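Local coordinates for protein manganese-dependent ADP-ribose/CDP-alcohol diphosphatase (Danio rerio, PDB 2NXF) that probably hydrolyses ADP-ribose and CDP-alcohols such as CDP-choline at a dinuclear metal centre of the calcineurin-like phosphoesterase type, at residues L283-H294 and V307-E315. Sequence-based numbering, arbitrary orientation.
Sequences LEGVIETPPHSH and VMKGRGRVE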
loop_
_atom_site.group_PDB
_atom_site.type_symbol
_atom_site.label_atom_id
_atom_site.label_comp_id
_atom_site.label_asym_id
_atom_site.label_seq_id
_atom_site.Cartn_x
_atom_site.Cartn_y
_atom_site.Cartn_z
ATOM N N LEU A 283 3.404 -3.192 6.625
ATOM C CA LEU A 283 4.643 -2.509 6.954
ATOM C C LEU A 283 4.425 -1.340 7.892
ATOM O O LEU A 283 3.511 -0.525 7.690
ATOM C CB LEU A 283 5.308 -1.993 5.675
ATOM C CG LEU A 283 5.867 -3.051 4.732
ATOM C CD1 LEU A 283 6.258 -2.373 3.422
ATOM C CD2 LEU A 283 7.080 -3.757 5.382
ATOM N N GLU A 284 5.259 -1.282 8.932
ATOM C CA GLU A 284 5.312 -0.129 9.839
ATOM C C GLU A 284 5.555 1.146 9.045
ATOM O O GLU A 284 6.309 1.128 8.064
ATOM C CB GLU A 284 6.440 -0.336 10.861
ATOM C CG GLU A 284 6.134 -1.428 11.920
ATOM C CD GLU A 284 6.313 -2.884 11.448
ATOM O OE1 GLU A 284 6.786 -3.159 10.328
ATOM O OE2 GLU A 284 5.968 -3.799 12.231
ATOM N N GLY A 285 4.931 2.251 9.472
ATOM C CA GLY A 285 4.955 3.469 8.650
ATOM C C GLY A 285 6.098 4.394 9.018
ATOM O O GLY A 285 6.362 4.661 10.203
ATOM N N VAL A 286 6.764 4.902 7.991
ATOM C CA VAL A 286 7.875 5.834 8.179
ATOM C C VAL A 286 7.439 7.088 8.926
ATOM O O VAL A 286 8.166 7.602 9.805
ATOM C CB VAL A 286 8.471 6.234 6.796
ATOM C CG1 VAL A 286 9.370 7.473 6.909
ATOM C CG2 VAL A 286 9.241 5.054 6.185
ATOM N N ILE A 287 6.245 7.579 8.602
ATOM C CA ILE A 287 5.789 8.843 9.211
ATOM C C ILE A 287 5.729 8.813 10.738
ATOM O O ILE A 287 5.960 9.829 11.377
ATOM C CB ILE A 287 4.461 9.323 8.601
ATOM C CG1 ILE A 287 4.075 10.727 9.097
ATOM C CG2 ILE A 287 3.325 8.315 8.851
ATOM C CD1 ILE A 287 5.079 11.822 8.704
ATOM N N GLU A 288 5.425 7.651 11.331
ATOM C CA GLU A 288 5.340 7.605 12.801
ATOM C C GLU A 288 6.623 7.083 13.445
ATOM O O GLU A 288 6.636 6.766 14.631
ATOM C CB GLU A 288 4.107 6.823 13.249
ATOM C CG GLU A 288 2.839 7.650 12.972
ATOM C CD GLU A 288 1.543 6.950 13.301
ATOM O OE1 GLU A 288 1.574 5.883 13.938
ATOM O OE2 GLU A 288 0.485 7.503 12.916
ATOM N N THR A 289 7.680 7.019 12.637
ATOM C CA THR A 289 9.013 6.570 13.088
ATOM C C THR A 289 9.916 7.780 13.462
ATOM O O THR A 289 10.176 8.620 12.595
ATOM C CB THR A 289 9.690 5.744 12.028
ATOM O OG1 THR A 289 8.797 4.702 11.604
ATOM C CG2 THR A 289 10.997 5.140 12.570
ATOM N N PRO A 290 10.394 7.868 14.721
ATOM C CA PRO A 290 11.265 9.002 15.073
ATOM C C PRO A 290 12.659 8.863 14.472
ATOM O O PRO A 290 13.033 7.777 14.031
ATOM C CB PRO A 290 11.322 8.945 16.609
ATOM C CG PRO A 290 11.100 7.518 16.933
ATOM C CD PRO A 290 10.130 7.001 15.894
ATOM N N PRO A 291 13.428 9.968 14.437
ATOM C CA PRO A 291 14.746 9.953 13.816
ATOM C C PRO A 291 15.730 8.960 14.431
ATOM O O PRO A 291 16.698 8.601 13.783
ATOM C CB PRO A 291 15.260 11.386 14.059
ATOM C CG PRO A 291 14.043 12.188 14.128
ATOM C CD PRO A 291 13.075 11.322 14.908
ATOM N N HIS A 292 15.507 8.555 15.679
ATOM C CA HIS A 292 16.391 7.565 16.304
ATOM C C HIS A 292 16.036 6.120 15.920
ATOM O O HIS A 292 16.680 5.168 16.382
ATOM C CB HIS A 292 16.422 7.728 17.815
ATOM C CG HIS A 292 15.086 7.633 18.472
ATOM N ND1 HIS A 292 14.337 8.746 18.797
ATOM C CD2 HIS A 292 14.362 6.559 18.873
ATOM C CE1 HIS A 292 13.210 8.360 19.377
ATOM N NE2 HIS A 292 13.202 7.037 19.437
ATOM N N SER A 293 15.016 5.967 15.084
ATOM C CA SER A 293 14.531 4.647 14.702
ATOM C C SER A 293 14.569 4.512 13.160
ATOM O O SER A 293 15.286 5.266 12.478
ATOM C CB SER A 293 13.124 4.449 15.315
ATOM O OG SER A 293 12.595 3.173 14.993
ATOM N N HIS A 294 13.841 3.547 12.599
ATOM C CA HIS A 294 13.745 3.409 11.142
ATOM C C HIS A 294 12.543 2.559 10.834
ATOM O O HIS A 294 11.951 1.980 11.742
ATOM C CB HIS A 294 14.981 2.710 10.555
ATOM C CG HIS A 294 15.486 3.329 9.284
ATOM N ND1 HIS A 294 14.652 3.810 8.298
ATOM C CD2 HIS A 294 16.752 3.546 8.847
ATOM C CE1 HIS A 294 15.380 4.295 7.306
ATOM N NE2 HIS A 294 16.654 4.140 7.613
ATOM N N VAL A 307 13.023 -13.963 2.074
ATOM C CA VAL A 307 13.552 -13.406 3.326
ATOM C C VAL A 307 13.399 -11.897 3.283
ATOM O O VAL A 307 13.800 -11.261 2.316
ATOM C CB VAL A 307 15.035 -13.761 3.531
ATOM C CG1 VAL A 307 15.546 -13.107 4.813
ATOM C CG2 VAL A 307 15.234 -15.281 3.556
HETATM N N MSE A 308 12.765 -11.322 4.305
HETATM C CA MSE A 308 12.617 -9.881 4.354
HETATM C C MSE A 308 13.496 -9.400 5.493
HETATM O O MSE A 308 13.337 -9.862 6.628
HETATM C CB MSE A 308 11.166 -9.481 4.611
HETATM C CG MSE A 308 10.968 -7.952 4.638
HETATM SE SE MSE A 308 9.123 -7.389 4.874
HETATM C CE MSE A 308 8.971 -7.714 6.782
ATOM N N LYS A 309 14.423 -8.493 5.179
ATOM C CA LYS A 309 15.332 -7.916 6.168
ATOM C C LYS A 309 14.834 -6.524 6.525
ATOM O O LYS A 309 14.862 -5.605 5.686
ATOM C CB LYS A 309 16.756 -7.854 5.599
ATOM C CG LYS A 309 17.371 -9.213 5.213
ATOM C CD LYS A 309 17.549 -10.151 6.398
ATOM C CE LYS A 309 18.664 -9.673 7.309
ATOM N NZ LYS A 309 18.908 -10.596 8.445
ATOM N N GLY A 310 14.313 -6.387 7.745
ATOM C CA GLY A 310 13.723 -5.126 8.185
ATOM C C GLY A 310 14.711 -4.345 9.011
ATOM O O GLY A 310 15.660 -4.923 9.563
ATOM N N ARG A 311 14.494 -3.030 9.066
ATOM C CA ARG A 311 15.278 -2.131 9.897
ATOM C C ARG A 311 14.378 -1.415 10.878
ATOM O O ARG A 311 13.246 -1.062 10.550
ATOM C CB ARG A 311 15.967 -1.061 9.045
ATOM C CG ARG A 311 17.205 -1.518 8.317
ATOM C CD ARG A 311 16.950 -2.519 7.194
ATOM N NE ARG A 311 18.030 -2.412 6.217
ATOM C CZ ARG A 311 17.993 -2.913 4.990
ATOM N NH1 ARG A 311 16.942 -3.615 4.576
ATOM N NH2 ARG A 311 19.018 -2.701 4.179
ATOM N N GLY A 312 14.918 -1.185 12.074
ATOM C CA GLY A 312 14.255 -0.372 13.074
ATOM C C GLY A 312 12.979 -1.031 13.554
ATOM O O GLY A 312 13.029 -2.086 14.196
ATOM N N ARG A 313 11.845 -0.408 13.238
ATOM C CA ARG A 313 10.534 -0.903 13.666
ATOM C C ARG A 313 10.061 -2.134 12.890
ATOM O O ARG A 313 9.115 -2.809 13.327
ATOM C CB ARG A 313 9.487 0.213 13.570
ATOM C CG ARG A 313 9.846 1.409 14.444
ATOM C CD ARG A 313 8.815 2.513 14.326
ATOM N NE ARG A 313 7.467 2.024 14.554
ATOM C CZ ARG A 313 6.408 2.301 13.798
ATOM N NH1 ARG A 313 6.487 3.097 12.730
ATOM N NH2 ARG A 313 5.243 1.775 14.135
ATOM N N VAL A 314 10.686 -2.405 11.736
ATOM C CA VAL A 314 10.275 -3.551 10.897
ATOM C C VAL A 314 11.110 -4.791 11.244
ATOM O O VAL A 314 12.342 -4.787 11.091
ATOM C CB VAL A 314 10.457 -3.265 9.402
ATOM C CG1 VAL A 314 10.000 -4.498 8.572
ATOM C CG2 VAL A 314 9.712 -2.001 8.983
ATOM N N GLU A 315 10.462 -5.850 11.736
ATOM C CA GLU A 315 11.201 -7.074 12.077
ATOM C C GLU A 315 11.419 -7.933 10.835
ATOM O O GLU A 315 10.606 -7.900 9.902
ATOM C CB GLU A 315 10.450 -7.895 13.126
ATOM C CG GLU A 315 10.607 -7.391 14.569
ATOM C CD GLU A 315 11.998 -7.652 15.166
ATOM O OE1 GLU A 315 12.354 -8.838 15.446
ATOM O OE2 GLU A 315 12.717 -6.643 15.376
HETATM O O HOH W 1 7.781 -5.656 12.825
#
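Met308, a selenomethionine, meets Leu283 through its selenium, SE lying 4.2 Å from Leu283 CD2, and both side chains also rest on Leu10 of strand 6-11. Further along, Arg311 touches the His294 side chain with CB alone; its chain bends at chi2 (68°) and carries the guanidinium off to a salt bridge with Glu50. Gly312 then turns the backbone with a positive phi, in a type II' turn from Arg311 to Val314. Its CA comes close to His294 O (3.6 Å), and the same oxygen receives a nearly straight hydrogen bond (178°) from Arg313 N at 2.8 Å. In this calcineurin-like phosphoesterase the turn follows strand 305-312, which pairs with the outermost strand 317-320 of its sheet, and is tied to the loop 283-294 that packs beside the zinc ligands Asp13 and His267. Arg313 reaches into that loop, its CG 3.3 Å from Ser293 OG. Bent at chi3, it slips past Thr289 and brings Arg313 NH1 3.0 Å from Gly285 O, with Thr289 OG1 also near the guanidinium plane. Glu284 CB lies over one face, toward its rim, and the backbone O of Glu288 over the opposite one, while Arg313 NH2 is hydrogen-bonded to His267 O. An alanine here would remove the guanidinium lying between Glu284 CB and Glu288 O, and would probably leave His267 O without this donor and the loop beside that ligand freer to shift. The Glu284 carboxylate stands almost perpendicular to the guanidinium, making no salt bridge; its OE1 lies against Val314, 3.4 Å from CG2. At Glu315 a water accepts from the backbone N and donates to Glu284 OE2.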